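Local coordinates for protein AncCDT-1 (Synthetic construct, PDB 5T0W) that probably serves as an amino acid-binding protein of the periplasmic solute-binding type, holding arginine in its cleft, and is an ancestral precursor of cyclohexadienyl dehydratase, at residues Thr69-Asp72 against Gly73-Pro76; Glu95-Lys99 against Val100-Asp104; Val138-Thr142 against Thr143-Ala147. One frame throughout, in Å; residues are numbered along the deposited sequence.

Contact 1: Thr69-Asp72 against Gly73-Pro76; sequences TTWD and GIIP. With ARG (arginine), chain E.
Trp71 and Ile74 meet where the chain turns out of strand 63-68 into helix 74-79, their CA atoms 5.0 Å apart across a tight turn that leads straight into the helix. Two backbone bonds close it. Ile74 N reaches Trp71 O at 3.0 Å, standing well above the carbonyl plane, and Gly73 N makes a weak bond to Thr70 O. Gly73 is the N-cap, and helix 74-79 begins with Ile74. This strand-to-helix loop belongs to the periplasmic-binding-protein fold of family 3, and here it delivers an aromatic wall to the arginine site.

The indole is sandwiched. With CG anti to the backbone N (chi1 180°), the ring swings out from the turn and sets one face against the bound arginine, whose aliphatic CD lies over the centre of that face, while the CE3 atom of Trp71 comes within 3.6 Å of the ligand NE. On the opposite face, offset toward the rim, sits the CG2 methyl of Ile74, a CH-pi contact 4.2 Å from the centroid of the six-membered ring. That methyl lies between the backbone N and the carbonyl carbon of its own residue, which aims it back at the indole. The ring is thus backed by the first residue of its own helix, and it also touches Thr142 across the cleft.

Thr69 adds a second apolar touch, crossing Ile74 at about a right angle. Its hydroxyl is turned back to Val67 O, so the methyl is the branch presented to the isoleucine: CG2 of Thr69 rests 3.8 Å from CA of Ile74 and 4.0 Å from its CG1.

Contact 2: Glu95-Lys99 against Val100-Asp104; sequences ERKKK and VDFSD. With ARG (arginine), chain E.
Phe102 leaves its backbone with CG anti to the carbonyl carbon (chi1 -74°), which turns the ring so that its edge meets Arg96, CE2 lying 3.8 Å from the CB of Arg96. Arg96 has the same first torsion (chi1 -71°), and its chain, extended from CG to NE, carries the guanidinium on into the cleft. Lys97 lays its CG obliquely beside the phenyl ring, 3.9 Å from CD2 of Phe102.

At its far end the guanidinium of Arg96 meets the ligand carboxylate edge-on, the carboxylate carbon in the guanidinium plane. NH1 donates to the ligand OXT at 3.0 Å and NH2 to the ligand O at 2.9 Å, a two-pronged grip that fixes the rotation of the carboxylate. NH1 also donates to Thr91 O, a second anchor for the group. Cut back to an alanine, this position would still place a CB at the ring edge, but the ligand carboxylate would probably lose both N-H donors and its cationic mate, and Thr91 O the donor NH1.

Behind the side chains, Arg96 O takes two backbone donors as the helix runs out: Lys99 N, and Val100 N at 3.0 Å, which approaches nearly along the C=O axis. Val100 packs its side chain on Ile75 and Leu78 of helix 74-79. Such a helix-borne arginine clamping the alpha-carboxylate is characteristic of the ligand site of family 3 amino acid-binding proteins.

Contact 3: Val138-Thr142 against Thr143-Ala147; sequences VQLGT and TSEQA. With ARG (arginine), chain E.
Val138, at the end of strand 135-139, packs against the first turn of helix 143-151: its CG2 lies 3.9 Å from CA of Glu145, the two side chains crossing at about a right angle, and its CG1 leans toward Ser144. Gln139 points into the cleft instead. Its chain is extended, and OE1 accepts from NH2 of the bound arginine at 2.8 Å, while NE2 is tied to Glu161 O. From here a type II turn runs to Thr142. Leu140 lies alongside Glu145, pointing the same way, with its CD1 beside the carboxylate. Gly141, at the positive phi such a turn places there, gives its N to Glu145 OE1 at 2.8 Å, meeting the oxygen from above the carboxylate plane; Glu145 OE2 forms a salt bridge with Lys149, so the carboxylate is held at both oxygens.

Thr142 closes the turn and caps the helix. Its OG1 sits between the backbone N and the carbonyl carbon (chi1 55°), where it donates to Gln139 O at 2.6 Å and accepts a weak capping bond from Glu145 N. Thr142 O accepts from Gln146 N at 3.2 Å, in the carbonyl plane. Next in the chain, Thr143 N donates to the ligand O at 3.0 Å, where the helix dipole would probably favour the anion. An N-capped helix start facing the ligand carboxylate, within a beta-alpha-beta unit, is an arrangement well suited to anion binding in a periplasmic-binding-protein cleft.

All three contacts converge on the bound arginine, contacts 1 and 2 from one side of the cleft and contact 3 from the other. Their centres lie about 14 Å (contacts 1 and 2), 13 Å (1 and 3) and 17 Å (2 and 3) apart. Contacts 1 and 2 touch where Trp71 CZ2 meets Arg96 NH2 at 3.5 Å and Ile75 CD1 meets Arg96 CG at 3.9 Å. The cleft is bridged by Trp71 NE1, 2.6 Å from Gly141 O, a probable hydrogen bond. Contacts 2 and 3 share the ligand carboxylate; Trp71 of contact 1 spans the ligand from carboxylate to guanidinium, whose NH2 contact 3 binds through Gln139. Asp181, Ser88, Gly89 and Thr91 complete the polar grip.

Contact 1: Thr69-Asp72 against Gly73-Pro76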
ATOM      1  N   THR A  69       1.363 -10.697   6.124  1.00 28.58           N
ATOM      2  CA  THR A  69      -0.062 -10.710   6.392  1.00 28.71           C
ATOM      3  C   THR A  69      -0.810 -10.471   5.120  1.00 28.65           C
ATOM      4  O   THR A  69      -0.379  -9.677   4.288  1.00 27.91           O
ATOM      5  CB  THR A  69      -0.430  -9.613   7.372  1.00 27.58           C
ATOM      6  OG1 THR A  69       0.344  -9.772   8.575  1.00 27.90           O
ATOM      7  CG2 THR A  69      -1.903  -9.669   7.708  1.00 27.92           C
ATOM      8  N   THR A  70      -1.923 -11.172   4.949  1.00 29.73           N
ATOM      9  CA  THR A  70      -2.792 -10.970   3.782  1.00 29.83           C
ATOM     10  C   THR A  70      -3.444  -9.603   3.887  1.00 28.44           C
ATOM     11  O   THR A  70      -3.939  -9.257   4.938  1.00 28.20           O
ATOM     12  CB  THR A  70      -3.891 -12.060   3.706  1.00 31.52           C
ATOM     13  OG1 THR A  70      -3.260 -13.335   3.540  1.00 33.05           O
ATOM     14  CG2 THR A  70      -4.872 -11.818   2.519  1.00 31.67           C
ATOM     15  N   TRP A  71      -3.431  -8.823   2.815  1.00 27.77           N
ATOM     16  CA  TRP A  71      -3.974  -7.461   2.867  1.00 26.60           C
ATOM     17  C   TRP A  71      -5.398  -7.374   3.458  1.00 27.04           C
ATOM     18  O   TRP A  71      -5.679  -6.536   4.312  1.00 26.46           O
ATOM     19  CB  TRP A  71      -3.985  -6.834   1.479  1.00 26.18           C
ATOM     20  CG  TRP A  71      -4.530  -5.487   1.531  1.00 25.15           C
ATOM     21  CD1 TRP A  71      -5.740  -5.083   1.051  1.00 25.31           C
ATOM     22  CD2 TRP A  71      -3.948  -4.348   2.169  1.00 24.02           C
ATOM     23  NE1 TRP A  71      -5.926  -3.783   1.346  1.00 24.44           N
ATOM     24  CE2 TRP A  71      -4.847  -3.298   2.024  1.00 23.63           C
ATOM     25  CE3 TRP A  71      -2.758  -4.115   2.833  1.00 23.50           C
ATOM     26  CZ2 TRP A  71      -4.604  -2.040   2.505  1.00 22.80           C
ATOM     27  CZ3 TRP A  71      -2.519  -2.838   3.333  1.00 22.61           C
ATOM     28  CH2 TRP A  71      -3.431  -1.824   3.156  1.00 22.33           C
ATOM     29  N   ASP A  72      -6.285  -8.238   3.007  1.00 28.38           N
ATOM     30  CA  ASP A  72      -7.689  -8.139   3.389  1.00 29.06           C
ATOM     31  C   ASP A  72      -7.907  -8.196   4.895  1.00 29.18           C
ATOM     32  O   ASP A  72      -8.757  -7.495   5.408  1.00 29.08           O
ATOM     33  CB  ASP A  72      -8.512  -9.234   2.716  1.00 30.83           C
ATOM     34  CG  ASP A  72     -10.002  -8.972   2.825  1.00 31.71           C
ATOM     35  OD1 ASP A  72     -10.438  -7.882   2.368  1.00 31.11           O
ATOM     36  OD2 ASP A  72     -10.731  -9.859   3.361  1.00 33.29           O
ATOM     37  N   GLY A  73      -7.136  -9.031   5.587  1.00 29.57           N
ATOM     38  CA  GLY A  73      -7.247  -9.182   7.028  1.00 30.01           C
ATOM     39  C   GLY A  73      -6.191  -8.423   7.819  1.00 28.81           C
ATOM     40  O   GLY A  73      -5.931  -8.733   8.976  1.00 29.27           O
ATOM     41  N   ILE A  74      -5.552  -7.441   7.193  1.00 27.46           N
ATOM     42  CA  ILE A  74      -4.432  -6.775   7.833  1.00 26.46           C
ATOM     43  C   ILE A  74      -4.869  -5.914   9.028  1.00 26.13           C
ATOM     44  O   ILE A  74      -4.156  -5.846  10.023  1.00 25.98           O
ATOM     45  CB  ILE A  74      -3.585  -5.951   6.848  1.00 25.32           C
ATOM     46  CG1 ILE A  74      -2.213  -5.663   7.486  1.00 24.82           C
ATOM     47  CG2 ILE A  74      -4.282  -4.668   6.479  1.00 24.57           C
ATOM     48  CD1 ILE A  74      -1.195  -5.086   6.516  1.00 24.21           C
ATOM     49  N   ILE A  75      -6.022  -5.266   8.918  1.00 26.15           N
ATOM     50  CA  ILE A  75      -6.549  -4.503  10.039  1.00 26.26           C
ATOM     51  C   ILE A  75      -7.020  -5.402  11.191  1.00 27.80           C
ATOM     52  O   ILE A  75      -6.721  -5.133  12.354  1.00 27.96           O
ATOM     53  CB  ILE A  75      -7.657  -3.546   9.602  1.00 26.04           C
ATOM     54  CG1 ILE A  75      -7.010  -2.389   8.859  1.00 24.65           C
ATOM     55  CG2 ILE A  75      -8.442  -3.041  10.800  1.00 26.74           C
ATOM     56  CD1 ILE A  75      -7.978  -1.370   8.326  1.00 24.56           C
ATOM     57  N   PRO A  76      -7.761  -6.471  10.885  1.00 29.21           N
ATOM     58  CA  PRO A  76      -8.070  -7.408  11.990  1.00 30.84           C
ATOM     59  C   PRO A  76      -6.832  -7.991  12.673  1.00 30.94           C
ATOM     60  O   PRO A  76      -6.844  -8.221  13.889  1.00 31.89           O
ATOM     61  CB  PRO A  76      -8.879  -8.512  11.292  1.00 32.18           C
ATOM     62  CG  PRO A  76      -9.571  -7.791  10.177  1.00 31.56           C
ATOM     63  CD  PRO A  76      -8.619  -6.705   9.708  1.00 29.58           C
TER
HETATM   64  N   ARG E 301      -3.074   1.996  -0.906  1.00  7.68           N
HETATM   65  CA  ARG E 301      -4.127   0.990  -1.097  1.00  7.57           C
HETATM   66  C   ARG E 301      -4.828   0.821   0.197  1.00  7.46           C
HETATM   67  O   ARG E 301      -5.922   0.255   0.191  1.00  7.30           O
HETATM   68  CB  ARG E 301      -3.540  -0.329  -1.505  1.00  7.80           C
HETATM   69  CG  ARG E 301      -2.691  -0.914  -0.414  1.00  8.38           C
HETATM   70  CD  ARG E 301      -2.293  -2.356  -0.719  1.00  8.75           C
HETATM   71  NE  ARG E 301      -1.051  -2.675  -0.036  1.00  9.10           N
HETATM   72  CZ  ARG E 301      -0.511  -3.883  -0.010  1.00  9.46           C
HETATM   73  NH1 ARG E 301       0.653  -4.087   0.620  1.00  9.40           N
HETATM   74  NH2 ARG E 301      -1.125  -4.886  -0.624  1.00  9.64           N
HETATM   75  OXT ARG E 301      -4.297   1.229   1.249  1.00  7.36           O

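Contact 2: Glu95-Lys99 against Val100-Asp104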
ATOM      1  N   GLU A  95     -13.380   5.522   6.724  1.00 28.97           N
ATOM      2  CA  GLU A  95     -13.878   4.216   7.186  1.00 30.45           C
ATOM      3  C   GLU A  95     -12.832   3.491   8.045  1.00 29.59           C
ATOM      4  O   GLU A  95     -13.167   2.929   9.068  1.00 30.13           O
ATOM      5  CB  GLU A  95     -14.312   3.352   5.984  1.00 31.47           C
ATOM      6  CG  GLU A  95     -15.610   2.564   6.181  1.00 34.20           C
ATOM      7  CD  GLU A  95     -15.786   1.409   5.148  1.00 35.34           C
ATOM      8  OE1 GLU A  95     -15.097   1.414   4.088  1.00 34.93           O
ATOM      9  OE2 GLU A  95     -16.593   0.476   5.414  1.00 37.26           O
ATOM     10  N   ARG A  96     -11.564   3.524   7.610  1.00 28.35           N
ATOM     11  CA  ARG A  96     -10.459   2.890   8.348  1.00 27.77           C
ATOM     12  C   ARG A  96     -10.069   3.630   9.628  1.00 28.07           C
ATOM     13  O   ARG A  96      -9.701   2.994  10.615  1.00 28.31           O
ATOM     14  CB  ARG A  96      -9.222   2.777   7.483  1.00 26.47           C
ATOM     15  CG  ARG A  96      -9.347   1.764   6.379  1.00 26.37           C
ATOM     16  CD  ARG A  96      -8.265   1.961   5.311  1.00 25.39           C
ATOM     17  NE  ARG A  96      -8.299   0.879   4.344  1.00 25.47           N
ATOM     18  CZ  ARG A  96      -7.465   0.777   3.334  1.00 24.95           C
ATOM     19  NH1 ARG A  96      -6.524   1.683   3.139  1.00 24.37           N
ATOM     20  NH2 ARG A  96      -7.589  -0.234   2.506  1.00 25.26           N
ATOM     21  N   LYS A  97     -10.162   4.960   9.610  1.00 28.53           N
ATOM     22  CA  LYS A  97      -9.948   5.815  10.823  1.00 29.28           C
ATOM     23  C   LYS A  97     -10.855   5.415  12.004  1.00 30.33           C
ATOM     24  O   LYS A  97     -10.455   5.536  13.164  1.00 30.51           O
ATOM     25  CB  LYS A  97     -10.112   7.325  10.500  1.00 30.00           C
ATOM     26  CG  LYS A  97      -8.867   7.976   9.918  1.00 29.46           C
ATOM     27  CD  LYS A  97      -9.181   9.296   9.219  1.00 30.53           C
ATOM     28  CE  LYS A  97      -8.980  10.542  10.089  1.00 31.66           C
ATOM     29  NZ  LYS A  97      -7.677  11.235   9.780  1.00 31.30           N
ATOM     30  N   LYS A  98     -12.043   4.905  11.695  1.00 30.98           N
ATOM     31  CA  LYS A  98     -12.958   4.408  12.720  1.00 32.38           C
ATOM     32  C   LYS A  98     -12.467   3.145  13.392  1.00 31.89           C
ATOM     33  O   LYS A  98     -12.930   2.816  14.468  1.00 33.29           O
ATOM     34  CB  LYS A  98     -14.340   4.123  12.121  1.00 33.82           C
ATOM     35  CG  LYS A  98     -15.048   5.360  11.588  1.00 34.72           C
ATOM     36  CD  LYS A  98     -16.218   4.969  10.691  1.00 35.95           C
ATOM     37  CE  LYS A  98     -16.826   6.154   9.982  1.00 36.69           C
ATOM     38  NZ  LYS A  98     -16.995   7.322  10.899  1.00 37.79           N
ATOM     39  N   LYS A  99     -11.565   2.414  12.755  1.00 30.17           N
ATOM     40  CA  LYS A  99     -11.093   1.153  13.306  1.00 29.98           C
ATOM     41  C   LYS A  99      -9.692   1.239  13.920  1.00 28.39           C
ATOM     42  O   LYS A  99      -9.372   0.543  14.897  1.00 28.94           O
ATOM     43  CB  LYS A  99     -11.167   0.067  12.216  1.00 30.12           C
ATOM     44  CG  LYS A  99     -12.588  -0.448  11.984  1.00 32.00           C
ATOM     45  CD  LYS A  99     -12.698  -1.485  10.880  1.00 32.24           C
ATOM     46  CE  LYS A  99     -12.869  -0.835   9.513  1.00 31.78           C
ATOM     47  NZ  LYS A  99     -13.167  -1.885   8.483  1.00 32.30           N
ATOM     48  N   VAL A 100      -8.842   2.083  13.348  1.00 26.46           N
ATOM     49  CA  VAL A 100      -7.462   2.221  13.815  1.00 25.09           C
ATOM     50  C   VAL A 100      -7.056   3.674  13.760  1.00 24.31           C
ATOM     51  O   VAL A 100      -7.764   4.507  13.194  1.00 24.50           O
ATOM     52  CB  VAL A 100      -6.488   1.414  12.937  1.00 24.00           C
ATOM     53  CG1 VAL A 100      -6.833  -0.058  12.936  1.00 24.56           C
ATOM     54  CG2 VAL A 100      -6.485   1.938  11.492  1.00 23.25           C
ATOM     55  N   ASP A 101      -5.914   3.967  14.353  1.00 23.61           N
ATOM     56  CA  ASP A 101      -5.344   5.293  14.303  1.00 23.14           C
ATOM     57  C   ASP A 101      -4.240   5.309  13.266  1.00 21.96           C
ATOM     58  O   ASP A 101      -3.446   4.386  13.168  1.00 21.49           O
ATOM     59  CB  ASP A 101      -4.755   5.699  15.669  1.00 23.63           C
ATOM     60  CG  ASP A 101      -5.790   6.224  16.682  1.00 25.02           C
ATOM     61  OD1 ASP A 101      -6.817   6.797  16.284  1.00 25.55           O
ATOM     62  OD2 ASP A 101      -5.528   6.021  17.906  1.00 25.71           O
ATOM     63  N   PHE A 102      -4.145   6.401  12.525  1.00 21.73           N
ATOM     64  CA  PHE A 102      -3.079   6.602  11.551  1.00 20.94           C
ATOM     65  C   PHE A 102      -2.084   7.652  11.987  1.00 21.01           C
ATOM     66  O   PHE A 102      -2.425   8.651  12.585  1.00 21.68           O
ATOM     67  CB  PHE A 102      -3.663   7.047  10.237  1.00 20.84           C
ATOM     68  CG  PHE A 102      -4.329   5.964   9.500  1.00 20.69           C
ATOM     69  CD1 PHE A 102      -3.585   5.098   8.703  1.00 20.12           C
ATOM     70  CD2 PHE A 102      -5.686   5.795   9.595  1.00 21.33           C
ATOM     71  CE1 PHE A 102      -4.198   4.104   8.002  1.00 20.17           C
ATOM     72  CE2 PHE A 102      -6.306   4.804   8.895  1.00 21.38           C
ATOM     73  CZ  PHE A 102      -5.564   3.959   8.105  1.00 20.79           C
ATOM     74  N   SER A 103      -0.830   7.406  11.642  1.00 20.51           N
ATOM     75  CA  SER A 103       0.210   8.387  11.747  1.00 20.67           C
ATOM     76  C   SER A 103      -0.105   9.552  10.828  1.00 20.92           C
ATOM     77  O   SER A 103      -1.085   9.530  10.050  1.00 20.89           O
ATOM     78  CB  SER A 103       1.542   7.767  11.306  1.00 20.24           C
ATOM     79  OG  SER A 103       1.647   7.685   9.887  1.00 19.93           O
ATOM     80  N   ASP A 104       0.714  10.582  10.927  1.00 21.36           N
ATOM     81  CA  ASP A 104       0.685  11.635   9.930  1.00 21.76           C
ATOM     82  C   ASP A 104       1.066  11.061   8.554  1.00 21.22           C
ATOM     83  O   ASP A 104       1.722  10.030   8.496  1.00 20.69           O
ATOM     84  CB  ASP A 104       1.650  12.751  10.298  1.00 22.53           C
ATOM     85  CG  ASP A 104       1.249  13.471  11.542  1.00 23.33           C
ATOM     86  OD1 ASP A 104       0.051  13.809  11.650  1.00 23.73           O
ATOM     87  OD2 ASP A 104       2.145  13.764  12.366  1.00 23.77           O
TER
HETATM   88  N   ARG E 301      -3.074   1.996  -0.906  1.00  7.68           N
HETATM   89  CA  ARG E 301      -4.127   0.990  -1.097  1.00  7.57           C
HETATM   90  C   ARG E 301      -4.828   0.821   0.197  1.00  7.46           C
HETATM   91  O   ARG E 301      -5.922   0.255   0.191  1.00  7.30           O
HETATM   92  CB  ARG E 301      -3.540  -0.329  -1.505  1.00  7.80           C
HETATM   93  CG  ARG E 301      -2.691  -0.914  -0.414  1.00  8.38           C
HETATM   94  CD  ARG E 301      -2.293  -2.356  -0.719  1.00  8.75           C
HETATM   95  NE  ARG E 301      -1.051  -2.675  -0.036  1.00  9.10           N
HETATM   96  CZ  ARG E 301      -0.511  -3.883  -0.010  1.00  9.46           C
HETATM   97  NH1 ARG E 301       0.653  -4.087   0.620  1.00  9.40           N
HETATM   98  NH2 ARG E 301      -1.125  -4.886  -0.624  1.00  9.64           N
HETATM   99  OXT ARG E 301      -4.297   1.229   1.249  1.00  7.36           O

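Contact 3: Val138-Thr142 against Thr143-Ala147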
ATOM      1  N   VAL A 138      -8.475  -6.035  -9.454  1.00 20.68           N
ATOM      2  CA  VAL A 138      -7.980  -5.253  -8.349  1.00 19.73           C
ATOM      3  C   VAL A 138      -7.597  -6.154  -7.207  1.00 20.02           C
ATOM      4  O   VAL A 138      -8.085  -7.297  -7.106  1.00 21.02           O
ATOM      5  CB  VAL A 138      -9.053  -4.277  -7.820  1.00 19.36           C
ATOM      6  CG1 VAL A 138      -9.415  -3.220  -8.856  1.00 19.33           C
ATOM      7  CG2 VAL A 138     -10.291  -5.014  -7.354  1.00 19.95           C
ATOM      8  N   GLN A 139      -6.797  -5.621  -6.288  1.00 19.58           N
ATOM      9  CA  GLN A 139      -6.489  -6.346  -5.072  1.00 20.05           C
ATOM     10  C   GLN A 139      -7.644  -6.255  -4.072  1.00 20.45           C
ATOM     11  O   GLN A 139      -8.155  -5.186  -3.823  1.00 20.26           O
ATOM     12  CB  GLN A 139      -5.212  -5.846  -4.451  1.00 19.85           C
ATOM     13  CG  GLN A 139      -4.873  -6.537  -3.117  1.00 20.60           C
ATOM     14  CD  GLN A 139      -3.489  -6.196  -2.600  1.00 20.61           C
ATOM     15  OE1 GLN A 139      -3.003  -5.050  -2.714  1.00 20.25           O
ATOM     16  NE2 GLN A 139      -2.831  -7.183  -2.037  1.00 21.41           N
ATOM     17  N   LEU A 140      -8.047  -7.383  -3.515  1.00 21.55           N
ATOM     18  CA  LEU A 140      -9.175  -7.445  -2.597  1.00 22.70           C
ATOM     19  C   LEU A 140      -8.918  -6.632  -1.339  1.00 22.93           C
ATOM     20  O   LEU A 140      -7.839  -6.692  -0.757  1.00 22.78           O
ATOM     21  CB  LEU A 140      -9.449  -8.904  -2.198  1.00 24.66           C
ATOM     22  CG  LEU A 140     -10.557  -9.096  -1.109  1.00 26.75           C
ATOM     23  CD1 LEU A 140     -11.978  -8.735  -1.551  1.00 27.23           C
ATOM     24  CD2 LEU A 140     -10.493 -10.515  -0.578  1.00 29.17           C
ATOM     25  N   GLY A 141      -9.910  -5.839  -0.945  1.00 23.58           N
ATOM     26  CA  GLY A 141      -9.797  -4.998   0.245  1.00 24.60           C
ATOM     27  C   GLY A 141      -8.936  -3.728   0.129  1.00 23.70           C
ATOM     28  O   GLY A 141      -8.471  -3.232   1.140  1.00 24.73           O
ATOM     29  N   THR A 142      -8.758  -3.192  -1.084  1.00 22.31           N
ATOM     30  CA  THR A 142      -7.969  -2.020  -1.304  1.00 22.08           C
ATOM     31  C   THR A 142      -8.822  -0.842  -1.735  1.00 22.91           C
ATOM     32  O   THR A 142      -9.964  -0.998  -2.115  1.00 23.06           O
ATOM     33  CB  THR A 142      -6.908  -2.240  -2.379  1.00 20.66           C
ATOM     34  OG1 THR A 142      -7.534  -2.697  -3.574  1.00 19.93           O
ATOM     35  CG2 THR A 142      -5.847  -3.236  -1.949  1.00 20.39           C
ATOM     36  N   THR A 143      -8.232   0.355  -1.718  1.00 23.84           N
ATOM     37  CA  THR A 143      -8.933   1.556  -2.172  1.00 25.20           C
ATOM     38  C   THR A 143      -9.209   1.487  -3.685  1.00 24.17           C
ATOM     39  O   THR A 143     -10.150   2.118  -4.167  1.00 25.06           O
ATOM     40  CB  THR A 143      -8.177   2.870  -1.838  1.00 26.94           C
ATOM     41  OG1 THR A 143      -6.881   2.868  -2.448  1.00 26.01           O
ATOM     42  CG2 THR A 143      -8.007   3.028  -0.357  1.00 28.78           C
ATOM     43  N   SER A 144      -8.425   0.704  -4.412  1.00 22.87           N
ATOM     44  CA  SER A 144      -8.677   0.512  -5.809  1.00 22.39           C
ATOM     45  C   SER A 144      -9.978  -0.287  -6.003  1.00 22.48           C
ATOM     46  O   SER A 144     -10.738  -0.019  -6.932  1.00 22.54           O
ATOM     47  CB  SER A 144      -7.473  -0.172  -6.471  1.00 21.48           C
ATOM     48  OG  SER A 144      -6.273   0.548  -6.253  1.00 22.03           O
ATOM     49  N   GLU A 145     -10.214  -1.294  -5.158  1.00 23.06           N
ATOM     50  CA  GLU A 145     -11.480  -2.040  -5.211  1.00 24.01           C
ATOM     51  C   GLU A 145     -12.629  -1.075  -5.011  1.00 25.46           C
ATOM     52  O   GLU A 145     -13.594  -1.105  -5.759  1.00 25.51           O
ATOM     53  CB  GLU A 145     -11.577  -3.122  -4.127  1.00 25.01           C
ATOM     54  CG  GLU A 145     -12.836  -3.984  -4.226  1.00 26.22           C
ATOM     55  CD  GLU A 145     -13.035  -4.898  -3.050  1.00 27.99           C
ATOM     56  OE1 GLU A 145     -12.249  -4.823  -2.076  1.00 28.39           O
ATOM     57  OE2 GLU A 145     -14.011  -5.702  -3.092  1.00 29.78           O
ATOM     58  N   GLN A 146     -12.508  -0.250  -3.977  1.00 27.04           N
ATOM     59  CA  GLN A 146     -13.541   0.673  -3.632  1.00 29.31           C
ATOM     60  C   GLN A 146     -13.758   1.630  -4.807  1.00 29.53           C
ATOM     61  O   GLN A 146     -14.897   1.949  -5.140  1.00 30.58           O
ATOM     62  CB  GLN A 146     -13.225   1.497  -2.350  1.00 31.42           C
ATOM     63  CG  GLN A 146     -14.476   1.785  -1.479  1.00 34.47           C
ATOM     64  CD  GLN A 146     -14.526   3.178  -0.798  1.00 37.53           C
ATOM     65  OE1 GLN A 146     -13.824   3.446   0.195  1.00 38.78           O
ATOM     66  NE2 GLN A 146     -15.401   4.045  -1.304  1.00 39.11           N
ATOM     67  N   ALA A 147     -12.676   2.127  -5.394  1.00 29.24           N
ATOM     68  CA  ALA A 147     -12.782   3.125  -6.442  1.00 30.27           C
ATOM     69  C   ALA A 147     -13.489   2.525  -7.625  1.00 29.76           C
ATOM     70  O   ALA A 147     -14.354   3.165  -8.221  1.00 31.30           O
ATOM     71  CB  ALA A 147     -11.410   3.624  -6.852  1.00 30.20           C
TER
HETATM   72  N   ARG E 301      -3.074   1.996  -0.906  1.00  7.68           N
HETATM   73  CA  ARG E 301      -4.127   0.990  -1.097  1.00  7.57           C
HETATM   74  C   ARG E 301      -4.828   0.821   0.197  1.00  7.46           C
HETATM   75  O   ARG E 301      -5.922   0.255   0.191  1.00  7.30           O
HETATM   76  CB  ARG E 301      -3.540  -0.329  -1.505  1.00  7.80           C
HETATM   77  CG  ARG E 301      -2.691  -0.914  -0.414  1.00  8.38           C
HETATM   78  CD  ARG E 301      -2.293  -2.356  -0.719  1.00  8.75           C
HETATM   79  NE  ARG E 301      -1.051  -2.675  -0.036  1.00  9.10           N
HETATM   80  CZ  ARG E 301      -0.511  -3.883  -0.010  1.00  9.46           C
HETATM   81  NH1 ARG E 301       0.653  -4.087   0.620  1.00  9.40           N
HETATM   82  NH2 ARG E 301      -1.125  -4.886  -0.624  1.00  9.64           N
HETATM   83  OXT ARG E 301      -4.297   1.229   1.249  1.00  7.36           O